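Local coordinates for protein putative acetyltransferase (PDB 3D9W) that probably transfers acetyl groups from acetyl-coenzyme A to arylamines, at residues P50-L54 / F267-L271; D175-L179 / Y191-T195; L235-L240 / R252-P256. One frame throughout, in Å; residues are numbered along the deposited sequence.

Interaction 1. Residues P50-L54 / F267-L271; sequences PFENL and FDIEL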
ATOM      1  N   PRO A  50       5.729  -2.007   7.129  1.00 18.05           N
ATOM      2  CA  PRO A  50       5.092  -3.317   6.960  1.00 18.35           C
ATOM      3  C   PRO A  50       3.634  -3.187   6.486  1.00 18.56           C
ATOM      4  O   PRO A  50       3.019  -2.128   6.600  1.00 19.12           O
ATOM      5  CB  PRO A  50       5.175  -3.925   8.366  1.00 18.17           C
ATOM      6  CG  PRO A  50       6.356  -3.290   8.956  1.00 17.23           C
ATOM      7  CD  PRO A  50       6.200  -1.854   8.513  1.00 17.82           C
ATOM      8  N   PHE A  51       3.088  -4.268   5.952  1.00 18.00           N
ATOM      9  CA  PHE A  51       1.705  -4.269   5.504  1.00 18.16           C
ATOM     10  C   PHE A  51       0.916  -5.237   6.386  1.00 19.05           C
ATOM     11  O   PHE A  51       1.344  -6.365   6.613  1.00 19.07           O
ATOM     12  CB  PHE A  51       1.627  -4.701   4.049  1.00 17.67           C
ATOM     13  CG  PHE A  51       0.237  -4.761   3.514  1.00 19.22           C
ATOM     14  CD1 PHE A  51      -0.605  -5.823   3.837  1.00 20.03           C
ATOM     15  CD2 PHE A  51      -0.235  -3.762   2.677  1.00 18.94           C
ATOM     16  CE1 PHE A  51      -1.894  -5.891   3.331  1.00 20.60           C
ATOM     17  CE2 PHE A  51      -1.522  -3.817   2.163  1.00 19.94           C
ATOM     18  CZ  PHE A  51      -2.355  -4.886   2.491  1.00 20.74           C
ATOM     19  N   GLU A  52      -0.236  -4.805   6.886  1.00 19.54           N
ATOM     20  CA  GLU A  52      -1.018  -5.672   7.753  1.00 21.02           C
ATOM     21  C   GLU A  52      -2.452  -5.219   7.938  1.00 21.44           C
ATOM     22  O   GLU A  52      -2.762  -4.038   7.795  1.00 21.14           O
ATOM     23  CB  GLU A  52      -0.359  -5.749   9.119  1.00 21.23           C
ATOM     24  CG  GLU A  52      -0.109  -4.386   9.693  1.00 22.95           C
ATOM     25  CD  GLU A  52      -0.373  -4.339  11.158  1.00 23.10           C
ATOM     26  OE1 GLU A  52      -1.503  -4.691  11.543  1.00 25.17           O
ATOM     27  OE2 GLU A  52       0.535  -3.952  11.922  1.00 24.22           O
ATOM     28  N   ASN A  53      -3.307  -6.177   8.285  1.00 21.58           N
ATOM     29  CA  ASN A  53      -4.726  -5.938   8.517  1.00 23.64           C
ATOM     30  C   ASN A  53      -5.064  -6.445   9.908  1.00 25.47           C
ATOM     31  O   ASN A  53      -6.221  -6.738  10.207  1.00 26.90           O
ATOM     32  CB  ASN A  53      -5.565  -6.695   7.478  1.00 22.73           C
ATOM     33  CG  ASN A  53      -5.376  -8.211   7.558  1.00 23.40           C
ATOM     34  OD1 ASN A  53      -4.295  -8.690   7.910  1.00 25.07           O
ATOM     35  ND2 ASN A  53      -6.418  -8.968   7.213  1.00 20.19           N
ATOM     36  N   LEU A  54      -4.054  -6.533  10.764  1.00 26.81           N
ATOM     37  CA  LEU A  54      -4.250  -7.053  12.108  1.00 28.07           C
ATOM     38  C   LEU A  54      -5.335  -6.395  12.972  1.00 29.45           C
ATOM     39  O   LEU A  54      -6.088  -7.102  13.648  1.00 30.94           O
ATOM     40  CB  LEU A  54      -2.915  -7.081  12.859  1.00 27.92           C
ATOM     41  CG  LEU A  54      -1.957  -8.185  12.403  1.00 27.43           C
ATOM     42  CD1 LEU A  54      -0.780  -8.263  13.347  1.00 27.87           C
ATOM     43  CD2 LEU A  54      -2.681  -9.516  12.380  1.00 27.27           C
ATOM     44  N   PHE A 267       8.129  -9.630   9.429  1.00 22.26           N
ATOM     45  CA  PHE A 267       7.207  -8.553   9.142  1.00 21.92           C
ATOM     46  C   PHE A 267       7.365  -7.340  10.028  1.00 21.83           C
ATOM     47  O   PHE A 267       6.602  -6.383   9.927  1.00 22.73           O
ATOM     48  CB  PHE A 267       5.788  -9.115   9.205  1.00 22.20           C
ATOM     49  CG  PHE A 267       5.513 -10.143   8.145  1.00 20.09           C
ATOM     50  CD1 PHE A 267       5.324  -9.757   6.817  1.00 19.92           C
ATOM     51  CD2 PHE A 267       5.504 -11.493   8.454  1.00 19.30           C
ATOM     52  CE1 PHE A 267       5.131 -10.701   5.810  1.00 18.21           C
ATOM     53  CE2 PHE A 267       5.314 -12.453   7.453  1.00 19.15           C
ATOM     54  CZ  PHE A 267       5.127 -12.052   6.129  1.00 18.66           C
ATOM     55  N   ASP A 268       8.367  -7.392  10.897  1.00 21.16           N
ATOM     56  CA  ASP A 268       8.674  -6.299  11.800  1.00 20.48           C
ATOM     57  C   ASP A 268       7.443  -5.726  12.456  1.00 19.64           C
ATOM     58  O   ASP A 268       7.271  -4.514  12.553  1.00 19.25           O
ATOM     59  CB  ASP A 268       9.430  -5.229  11.039  1.00 19.33           C
ATOM     60  CG  ASP A 268      10.673  -5.772  10.407  1.00 20.39           C
ATOM     61  OD1 ASP A 268      11.474  -6.379  11.151  1.00 21.23           O
ATOM     62  OD2 ASP A 268      10.842  -5.612   9.178  1.00 18.19           O
ATOM     63  N   ILE A 269       6.591  -6.637  12.898  1.00 19.41           N
ATOM     64  CA  ILE A 269       5.360  -6.304  13.571  1.00 20.96           C
ATOM     65  C   ILE A 269       5.474  -6.864  14.983  1.00 22.76           C
ATOM     66  O   ILE A 269       5.846  -8.020  15.162  1.00 23.52           O
ATOM     67  CB  ILE A 269       4.167  -6.928  12.828  1.00 21.07           C
ATOM     68  CG1 ILE A 269       3.995  -6.215  11.489  1.00 18.93           C
ATOM     69  CG2 ILE A 269       2.903  -6.869  13.684  1.00 22.12           C
ATOM     70  CD1 ILE A 269       2.881  -6.754  10.639  1.00 19.98           C
ATOM     71  N   GLU A 270       5.171  -6.026  15.974  1.00 24.81           N
ATOM     72  CA  GLU A 270       5.229  -6.396  17.392  1.00 26.89           C
ATOM     73  C   GLU A 270       3.848  -6.189  18.024  1.00 26.99           C
ATOM     74  O   GLU A 270       3.272  -5.104  17.937  1.00 26.44           O
ATOM     75  CB  GLU A 270       6.261  -5.519  18.114  1.00 29.56           C
ATOM     76  CG  GLU A 270       6.975  -6.196  19.268  1.00 31.92           C
ATOM     77  CD  GLU A 270       8.481  -5.964  19.224  1.00 33.68           C
ATOM     78  OE1 GLU A 270       9.075  -6.048  18.117  1.00 32.90           O
ATOM     79  OE2 GLU A 270       9.071  -5.714  20.300  1.00 34.58           O
ATOM     80  N   LEU A 271       3.328  -7.229  18.664  1.00 27.65           N
ATOM     81  CA  LEU A 271       2.017  -7.165  19.284  1.00 28.03           C
ATOM     82  C   LEU A 271       2.058  -7.585  20.737  1.00 30.34           C
ATOM     83  O   LEU A 271       2.926  -8.344  21.151  1.00 31.51           O
ATOM     84  CB  LEU A 271       1.061  -8.109  18.580  1.00 27.70           C
ATOM     85  CG  LEU A 271       0.942  -8.084  17.072  1.00 29.20           C
ATOM     86  CD1 LEU A 271      -0.108  -9.108  16.621  1.00 28.62           C
ATOM     87  CD2 LEU A 271       0.565  -6.681  16.629  1.00 29.80           C
TER
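P50 and F267 bring their CA atoms to 6.1 Å, and with end-to-end directions 43° apart the two backbones have spread to 9.5 Å between L54 CA and L271 CA. With no hydrogen bond across the gap, the contact is van der Waals, made in three places by side chains against side chains and backbone carbonyls. P50 lays its ring against the turn of the other loop: CB and CG both sit against the carbonyl oxygen F267 O, CB at 3.2 Å, CG also comes near D268 O, and CB reaches I269 CG1. Next comes I269, whose extended chain drives CD1 obliquely onto E52, 3.7 Å from E52 CB and 3.9 Å from E52 OE2, a methyl against both aliphatic and charged parts. In E52, CG lies between the backbone N and the carbonyl carbon (chi1 53°), and a bend at chi2 carries the carboxylate to its place. Its OE2 forms a salt bridge with R78 NE and accepts a bond from G79 N, while OE1 takes a weak bond from L54 N (3.2 Å), so this buried acid is held mainly through OE2. At the far end L54 presents a single branch: CD1 touches I269 CG2 at 4.0 Å and the methyl groups of L271. D268 turns its carboxylate to R226 and R77. R78, G79 and Y81 belong to an RGGYC sequence matching the family motif that carries the catalytic cysteine, consistent with that role here. The contact ties the loop between helices 35-48 and 54-57 to the one between helices 259-265 and 273-280: F267 rests on L224 of strand 223-227 and on V262 of helix 259-265, while L54 and L271 lean on L279 and L276 of helix 273-280.

Interaction 2. Residues D175-L179 / Y191-T195; sequences DLWVL and YTFTT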
ATOM      1  N   ASP A 175     -11.341   6.882 -19.085  1.00 27.22           N
ATOM      2  CA  ASP A 175     -10.046   6.230 -18.972  1.00 27.50           C
ATOM      3  C   ASP A 175     -10.103   5.078 -17.981  1.00 28.35           C
ATOM      4  O   ASP A 175     -10.666   5.211 -16.888  1.00 29.24           O
ATOM      5  CB  ASP A 175      -8.989   7.214 -18.483  1.00 27.90           C
ATOM      6  CG  ASP A 175      -8.410   8.029 -19.593  1.00 29.58           C
ATOM      7  OD1 ASP A 175      -8.623   7.650 -20.765  1.00 29.63           O
ATOM      8  OD2 ASP A 175      -7.732   9.039 -19.291  1.00 30.24           O
ATOM      9  N   LEU A 176      -9.529   3.945 -18.367  1.00 27.17           N
ATOM     10  CA  LEU A 176      -9.466   2.800 -17.478  1.00 26.37           C
ATOM     11  C   LEU A 176      -8.033   2.294 -17.537  1.00 26.10           C
ATOM     12  O   LEU A 176      -7.629   1.658 -18.507  1.00 27.28           O
ATOM     13  CB  LEU A 176     -10.433   1.703 -17.918  1.00 27.10           C
ATOM     14  CG  LEU A 176     -10.434   0.478 -16.996  1.00 27.87           C
ATOM     15  CD1 LEU A 176     -10.923   0.860 -15.594  1.00 25.31           C
ATOM     16  CD2 LEU A 176     -11.318  -0.594 -17.604  1.00 28.36           C
ATOM     17  N   TRP A 177      -7.254   2.597 -16.507  1.00 24.79           N
ATOM     18  CA  TRP A 177      -5.868   2.170 -16.485  1.00 23.39           C
ATOM     19  C   TRP A 177      -5.712   0.796 -15.867  1.00 23.05           C
ATOM     20  O   TRP A 177      -6.456   0.423 -14.959  1.00 23.00           O
ATOM     21  CB  TRP A 177      -5.009   3.166 -15.711  1.00 23.21           C
ATOM     22  CG  TRP A 177      -5.018   4.542 -16.271  1.00 21.78           C
ATOM     23  CD1 TRP A 177      -5.938   5.525 -16.030  1.00 22.37           C
ATOM     24  CD2 TRP A 177      -4.057   5.100 -17.161  1.00 21.26           C
ATOM     25  NE1 TRP A 177      -5.603   6.668 -16.717  1.00 22.02           N
ATOM     26  CE2 TRP A 177      -4.450   6.433 -17.419  1.00 22.91           C
ATOM     27  CE3 TRP A 177      -2.898   4.605 -17.768  1.00 22.42           C
ATOM     28  CZ2 TRP A 177      -3.721   7.278 -18.259  1.00 24.34           C
ATOM     29  CZ3 TRP A 177      -2.174   5.439 -18.601  1.00 25.02           C
ATOM     30  CH2 TRP A 177      -2.588   6.767 -18.841  1.00 24.71           C
ATOM     31  N   VAL A 178      -4.732   0.049 -16.364  1.00 22.44           N
ATOM     32  CA  VAL A 178      -4.455  -1.287 -15.863  1.00 21.27           C
ATOM     33  C   VAL A 178      -2.954  -1.475 -15.683  1.00 22.03           C
ATOM     34  O   VAL A 178      -2.191  -1.420 -16.648  1.00 23.59           O
ATOM     35  CB  VAL A 178      -4.948  -2.371 -16.839  1.00 21.14           C
ATOM     36  CG1 VAL A 178      -5.042  -3.704 -16.123  1.00 19.78           C
ATOM     37  CG2 VAL A 178      -6.284  -1.976 -17.437  1.00 20.65           C
ATOM     38  N   LEU A 179      -2.530  -1.683 -14.444  1.00 21.25           N
ATOM     39  CA  LEU A 179      -1.124  -1.912 -14.163  1.00 19.66           C
ATOM     40  C   LEU A 179      -0.914  -3.422 -14.154  1.00 19.54           C
ATOM     41  O   LEU A 179      -1.666  -4.146 -13.508  1.00 19.44           O
ATOM     42  CB  LEU A 179      -0.755  -1.334 -12.801  1.00 19.30           C
ATOM     43  CG  LEU A 179       0.737  -1.401 -12.497  1.00 19.12           C
ATOM     44  CD1 LEU A 179       1.454  -0.359 -13.338  1.00 18.53           C
ATOM     45  CD2 LEU A 179       0.980  -1.158 -11.018  1.00 20.19           C
ATOM     46  N   TYR A 191      -4.347  -4.307 -10.772  1.00 21.20           N
ATOM     47  CA  TYR A 191      -5.590  -3.593 -10.556  1.00 19.61           C
ATOM     48  C   TYR A 191      -5.932  -2.652 -11.693  1.00 19.08           C
ATOM     49  O   TYR A 191      -5.194  -2.533 -12.658  1.00 18.52           O
ATOM     50  CB  TYR A 191      -5.492  -2.784  -9.260  1.00 21.58           C
ATOM     51  CG  TYR A 191      -4.299  -1.836  -9.184  1.00 21.28           C
ATOM     52  CD1 TYR A 191      -4.105  -0.830 -10.136  1.00 20.53           C
ATOM     53  CD2 TYR A 191      -3.364  -1.947  -8.152  1.00 21.93           C
ATOM     54  CE1 TYR A 191      -3.011   0.032 -10.059  1.00 19.92           C
ATOM     55  CE2 TYR A 191      -2.272  -1.089  -8.070  1.00 20.23           C
ATOM     56  CZ  TYR A 191      -2.101  -0.107  -9.023  1.00 20.41           C
ATOM     57  OH  TYR A 191      -1.010   0.723  -8.938  1.00 18.29           O
ATOM     58  N   THR A 192      -7.064  -1.979 -11.569  1.00 18.94           N
ATOM     59  CA  THR A 192      -7.476  -1.006 -12.565  1.00 19.88           C
ATOM     60  C   THR A 192      -7.884   0.263 -11.816  1.00 19.93           C
ATOM     61  O   THR A 192      -8.281   0.195 -10.657  1.00 18.09           O
ATOM     62  CB  THR A 192      -8.692  -1.484 -13.370  1.00 21.05           C
ATOM     63  OG1 THR A 192      -9.849  -1.514 -12.519  1.00 22.67           O
ATOM     64  CG2 THR A 192      -8.441  -2.859 -13.950  1.00 19.73           C
ATOM     65  N   PHE A 193      -7.774   1.418 -12.464  1.00 19.89           N
ATOM     66  CA  PHE A 193      -8.175   2.664 -11.820  1.00 18.89           C
ATOM     67  C   PHE A 193      -8.570   3.747 -12.808  1.00 18.91           C
ATOM     68  O   PHE A 193      -8.154   3.730 -13.967  1.00 18.39           O
ATOM     69  CB  PHE A 193      -7.069   3.195 -10.900  1.00 17.39           C
ATOM     70  CG  PHE A 193      -5.841   3.674 -11.618  1.00 15.98           C
ATOM     71  CD1 PHE A 193      -4.839   2.786 -11.976  1.00 15.96           C
ATOM     72  CD2 PHE A 193      -5.662   5.023 -11.885  1.00 14.31           C
ATOM     73  CE1 PHE A 193      -3.675   3.237 -12.578  1.00 17.36           C
ATOM     74  CE2 PHE A 193      -4.508   5.485 -12.485  1.00 14.50           C
ATOM     75  CZ  PHE A 193      -3.509   4.595 -12.833  1.00 17.02           C
ATOM     76  N   THR A 194      -9.388   4.681 -12.338  1.00 18.88           N
ATOM     77  CA  THR A 194      -9.839   5.792 -13.155  1.00 19.22           C
ATOM     78  C   THR A 194      -9.104   7.028 -12.679  1.00 20.25           C
ATOM     79  O   THR A 194      -8.348   6.969 -11.715  1.00 20.83           O
ATOM     80  CB  THR A 194     -11.366   6.029 -13.021  1.00 18.82           C
ATOM     81  OG1 THR A 194     -11.689   6.451 -11.689  1.00 17.48           O
ATOM     82  CG2 THR A 194     -12.126   4.761 -13.358  1.00 16.99           C
ATOM     83  N   THR A 195      -9.317   8.151 -13.348  1.00 21.12           N
ATOM     84  CA  THR A 195      -8.638   9.364 -12.944  1.00 22.38           C
ATOM     85  C   THR A 195      -9.555  10.306 -12.199  1.00 22.39           C
ATOM     86  O   THR A 195      -9.311  11.508 -12.123  1.00 24.26           O
ATOM     87  CB  THR A 195      -8.049  10.085 -14.145  1.00 23.41           C
ATOM     88  OG1 THR A 195      -9.058  10.226 -15.147  1.00 25.39           O
ATOM     89  CG2 THR A 195      -6.867   9.310 -14.697  1.00 22.09           C
TER
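W177 and F193 are partners on two antiparallel strands of a hairpin, with axes 4.6 Å apart, and the backbone bonds set their register. W177 N gives a bond of 2.9 Å to F193 O, with the donor in the carbonyl plane; F193 N returns one of 3.0 Å to W177 O, with the donor tilted from the W177 carbonyl plane. A weak bond from L179 N to Y191 O follows. In the non-hydrogen-bonded pair V178-T192, CA-H...O contacts fill in, T192 CA lying 3.0 Å from W177 O.

Aromatic contacts occupy the face bearing W177, L179, Y191 and F193. F193 CG sits between its backbone N and carbonyl carbon (chi1 68°), swinging the ring across to the neighbouring strand. W177 CB then lies over one face, 3.6 Å from the F193 centroid, and the indole five-membered ring makes an offset stack with F193, centroids 4.8 Å apart and planes at 15°. Apolar contacts complete this face: L179 lies alongside Y191, CB against CE1 at 3.8 Å. On the opposite face V178 CG1 meets T192 CG2.

Y191 OH takes its partner outside the two strands, at Y147 OH, so polar bonding between them is left to the backbone, and the side chains join through rings and methyl groups.

Interaction 3. Residues L235-L240 / R252-P256; sequences LDGLTL and RALTP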
ATOM      1  N   LEU A 235       2.209 -13.172   4.103  1.00 22.91           N
ATOM      2  CA  LEU A 235       1.575 -14.122   5.012  1.00 23.44           C
ATOM      3  C   LEU A 235       0.079 -14.090   4.716  1.00 24.31           C
ATOM      4  O   LEU A 235      -0.584 -13.089   4.963  1.00 24.68           O
ATOM      5  CB  LEU A 235       1.810 -13.762   6.480  1.00 22.48           C
ATOM      6  CG  LEU A 235       1.083 -14.753   7.398  1.00 22.14           C
ATOM      7  CD1 LEU A 235       1.565 -16.175   7.129  1.00 22.90           C
ATOM      8  CD2 LEU A 235       1.322 -14.390   8.836  1.00 22.19           C
ATOM      9  N   ASP A 236      -0.438 -15.187   4.171  1.00 25.95           N
ATOM     10  CA  ASP A 236      -1.848 -15.299   3.814  1.00 26.44           C
ATOM     11  C   ASP A 236      -2.460 -16.448   4.619  1.00 26.21           C
ATOM     12  O   ASP A 236      -2.631 -17.566   4.116  1.00 25.84           O
ATOM     13  CB  ASP A 236      -1.966 -15.557   2.305  1.00 26.99           C
ATOM     14  CG  ASP A 236      -3.404 -15.517   1.803  1.00 29.10           C
ATOM     15  OD1 ASP A 236      -4.240 -14.793   2.396  1.00 28.42           O
ATOM     16  OD2 ASP A 236      -3.684 -16.198   0.789  1.00 30.63           O
ATOM     17  N   GLY A 237      -2.788 -16.148   5.873  1.00 25.35           N
ATOM     18  CA  GLY A 237      -3.342 -17.145   6.766  1.00 23.02           C
ATOM     19  C   GLY A 237      -2.158 -17.844   7.392  1.00 22.15           C
ATOM     20  O   GLY A 237      -1.416 -17.246   8.166  1.00 21.65           O
ATOM     21  N   LEU A 238      -1.968 -19.114   7.053  1.00 21.88           N
ATOM     22  CA  LEU A 238      -0.835 -19.863   7.575  1.00 21.37           C
ATOM     23  C   LEU A 238       0.109 -20.215   6.432  1.00 21.49           C
ATOM     24  O   LEU A 238       0.969 -21.081   6.564  1.00 23.77           O
ATOM     25  CB  LEU A 238      -1.308 -21.133   8.274  1.00 19.62           C
ATOM     26  CG  LEU A 238      -2.091 -20.957   9.567  1.00 19.23           C
ATOM     27  CD1 LEU A 238      -2.419 -22.332  10.096  1.00 20.74           C
ATOM     28  CD2 LEU A 238      -1.282 -20.173  10.589  1.00 19.27           C
ATOM     29  N   THR A 239      -0.059 -19.535   5.304  1.00 21.07           N
ATOM     30  CA  THR A 239       0.787 -19.770   4.141  1.00 19.65           C
ATOM     31  C   THR A 239       1.787 -18.632   4.052  1.00 19.99           C
ATOM     32  O   THR A 239       1.408 -17.470   3.937  1.00 19.66           O
ATOM     33  CB  THR A 239      -0.049 -19.819   2.855  1.00 17.12           C
ATOM     34  OG1 THR A 239      -1.099 -20.772   3.017  1.00 17.24           O
ATOM     35  CG2 THR A 239       0.797 -20.237   1.685  1.00 15.10           C
ATOM     36  N   LEU A 240       3.067 -18.969   4.129  1.00 20.94           N
ATOM     37  CA  LEU A 240       4.108 -17.956   4.061  1.00 22.56           C
ATOM     38  C   LEU A 240       4.781 -17.997   2.700  1.00 23.41           C
ATOM     39  O   LEU A 240       5.328 -19.022   2.286  1.00 23.52           O
ATOM     40  CB  LEU A 240       5.146 -18.183   5.162  1.00 22.64           C
ATOM     41  CG  LEU A 240       6.310 -17.193   5.217  1.00 20.89           C
ATOM     42  CD1 LEU A 240       5.787 -15.788   5.379  1.00 21.94           C
ATOM     43  CD2 LEU A 240       7.218 -17.548   6.368  1.00 19.88           C
ATOM     44  N   ARG A 252       5.846 -21.854   2.621  1.00 31.39           N
ATOM     45  CA  ARG A 252       5.956 -22.636   3.824  1.00 31.33           C
ATOM     46  C   ARG A 252       4.566 -22.702   4.415  1.00 30.10           C
ATOM     47  O   ARG A 252       3.820 -21.720   4.362  1.00 29.70           O
ATOM     48  CB  ARG A 252       6.930 -21.952   4.797  1.00 33.96           C
ATOM     49  CG  ARG A 252       7.385 -22.823   5.961  1.00 38.92           C
ATOM     50  CD  ARG A 252       8.915 -22.778   6.150  1.00 40.39           C
ATOM     51  NE  ARG A 252       9.366 -21.581   6.867  1.00 42.15           N
ATOM     52  CZ  ARG A 252       9.196 -21.360   8.175  1.00 41.82           C
ATOM     53  NH1 ARG A 252       8.577 -22.260   8.940  1.00 42.22           N
ATOM     54  NH2 ARG A 252       9.647 -20.234   8.722  1.00 42.04           N
ATOM     55  N   ALA A 253       4.215 -23.872   4.940  1.00 28.25           N
ATOM     56  CA  ALA A 253       2.927 -24.072   5.579  1.00 25.98           C
ATOM     57  C   ALA A 253       3.211 -23.961   7.074  1.00 25.11           C
ATOM     58  O   ALA A 253       3.835 -24.842   7.672  1.00 23.84           O
ATOM     59  CB  ALA A 253       2.384 -25.433   5.239  1.00 26.98           C
ATOM     60  N   LEU A 254       2.759 -22.859   7.664  1.00 23.65           N
ATOM     61  CA  LEU A 254       2.981 -22.585   9.075  1.00 22.24           C
ATOM     62  C   LEU A 254       1.923 -23.112  10.039  1.00 21.84           C
ATOM     63  O   LEU A 254       0.789 -23.440   9.654  1.00 20.51           O
ATOM     64  CB  LEU A 254       3.128 -21.082   9.276  1.00 22.61           C
ATOM     65  CG  LEU A 254       4.287 -20.454   8.503  1.00 25.82           C
ATOM     66  CD1 LEU A 254       4.233 -18.936   8.626  1.00 26.57           C
ATOM     67  CD2 LEU A 254       5.608 -20.987   9.042  1.00 25.04           C
ATOM     68  N   THR A 255       2.329 -23.192  11.301  1.00 20.69           N
ATOM     69  CA  THR A 255       1.468 -23.633  12.384  1.00 20.66           C
ATOM     70  C   THR A 255       1.214 -22.374  13.201  1.00 21.78           C
ATOM     71  O   THR A 255       2.019 -21.434  13.162  1.00 21.59           O
ATOM     72  CB  THR A 255       2.158 -24.678  13.273  1.00 20.52           C
ATOM     73  OG1 THR A 255       3.176 -24.055  14.063  1.00 17.94           O
ATOM     74  CG2 THR A 255       2.794 -25.744  12.424  1.00 20.36           C
ATOM     75  N   PRO A 256       0.091 -22.327  13.940  1.00 22.63           N
ATOM     76  CA  PRO A 256      -0.222 -21.147  14.747  1.00 21.85           C
ATOM     77  C   PRO A 256       0.925 -20.736  15.653  1.00 23.28           C
ATOM     78  O   PRO A 256       1.257 -19.559  15.739  1.00 25.78           O
ATOM     79  CB  PRO A 256      -1.453 -21.588  15.524  1.00 21.36           C
ATOM     80  CG  PRO A 256      -2.137 -22.491  14.548  1.00 21.01           C
ATOM     81  CD  PRO A 256      -0.996 -23.318  14.031  1.00 21.28           C
TER
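The beta hairpin of strands 239-243 and 249-253, at one edge of a four-stranded antiparallel sheet, contains this contact, with L240 and R252 as its hydrogen-bonded pair. L240 N points almost straight at R252 O (2.9 Å, 178° at the hydrogen), whereas the returning bond from R252 N to L240 O, of equal length, is clearly bent. T239 and A253 form the non-hydrogen-bonded pair next to it. Pairing runs one step past the strand ends, since L254 N gives a bond of 2.8 Å to L238 O.

L254 carries the apolar side. Its CD1 comes obliquely to L240 CB at 3.7 Å and lies 4.1 Å from L235 CD1, so it bridges two strands of the sheet. L240, with CG anti to its backbone N, also turns CD2 to that methyl. L238 packs obliquely against the L254 oxygen, CB and CD1 each 3.4 Å from L254 O, and its CD1 approaches P256 CD. V262 of helix 259-265 covers L240 and L254.

D236 N bonds T239 O at 2.9 Å across a two-residue turn of type II' form, G237 at phi 87° and psi -112°, with only a weak bond returning from T239 N to D236 O. Such a turn feeding directly into the next hairpin is typical of an antiparallel beta meander.

Interactions 1 and 3 lie on the same side of the chain's centre and touch: F267 CZ of interaction 1 is 3.7 Å from L235 N and 3.9 Å from L240 CD1 of interaction 3. Both also rest on helix 259-265 and strand 223-227. Interaction 2 stands apart in the eight-stranded sheet, on the side opposite interaction 1, with centres 29 Å apart. Interaction 1 is the most buried, joining loops 213 residues apart by apolar contacts, beside a buried glutamate whose charge is paired with an arginine outside both. Interactions 2 and 3 are partly buried local hairpins held by backbone bonds; aromatic stacking fills one face of the former, while leucines pack in the latter, whose outer strand has exposed residues.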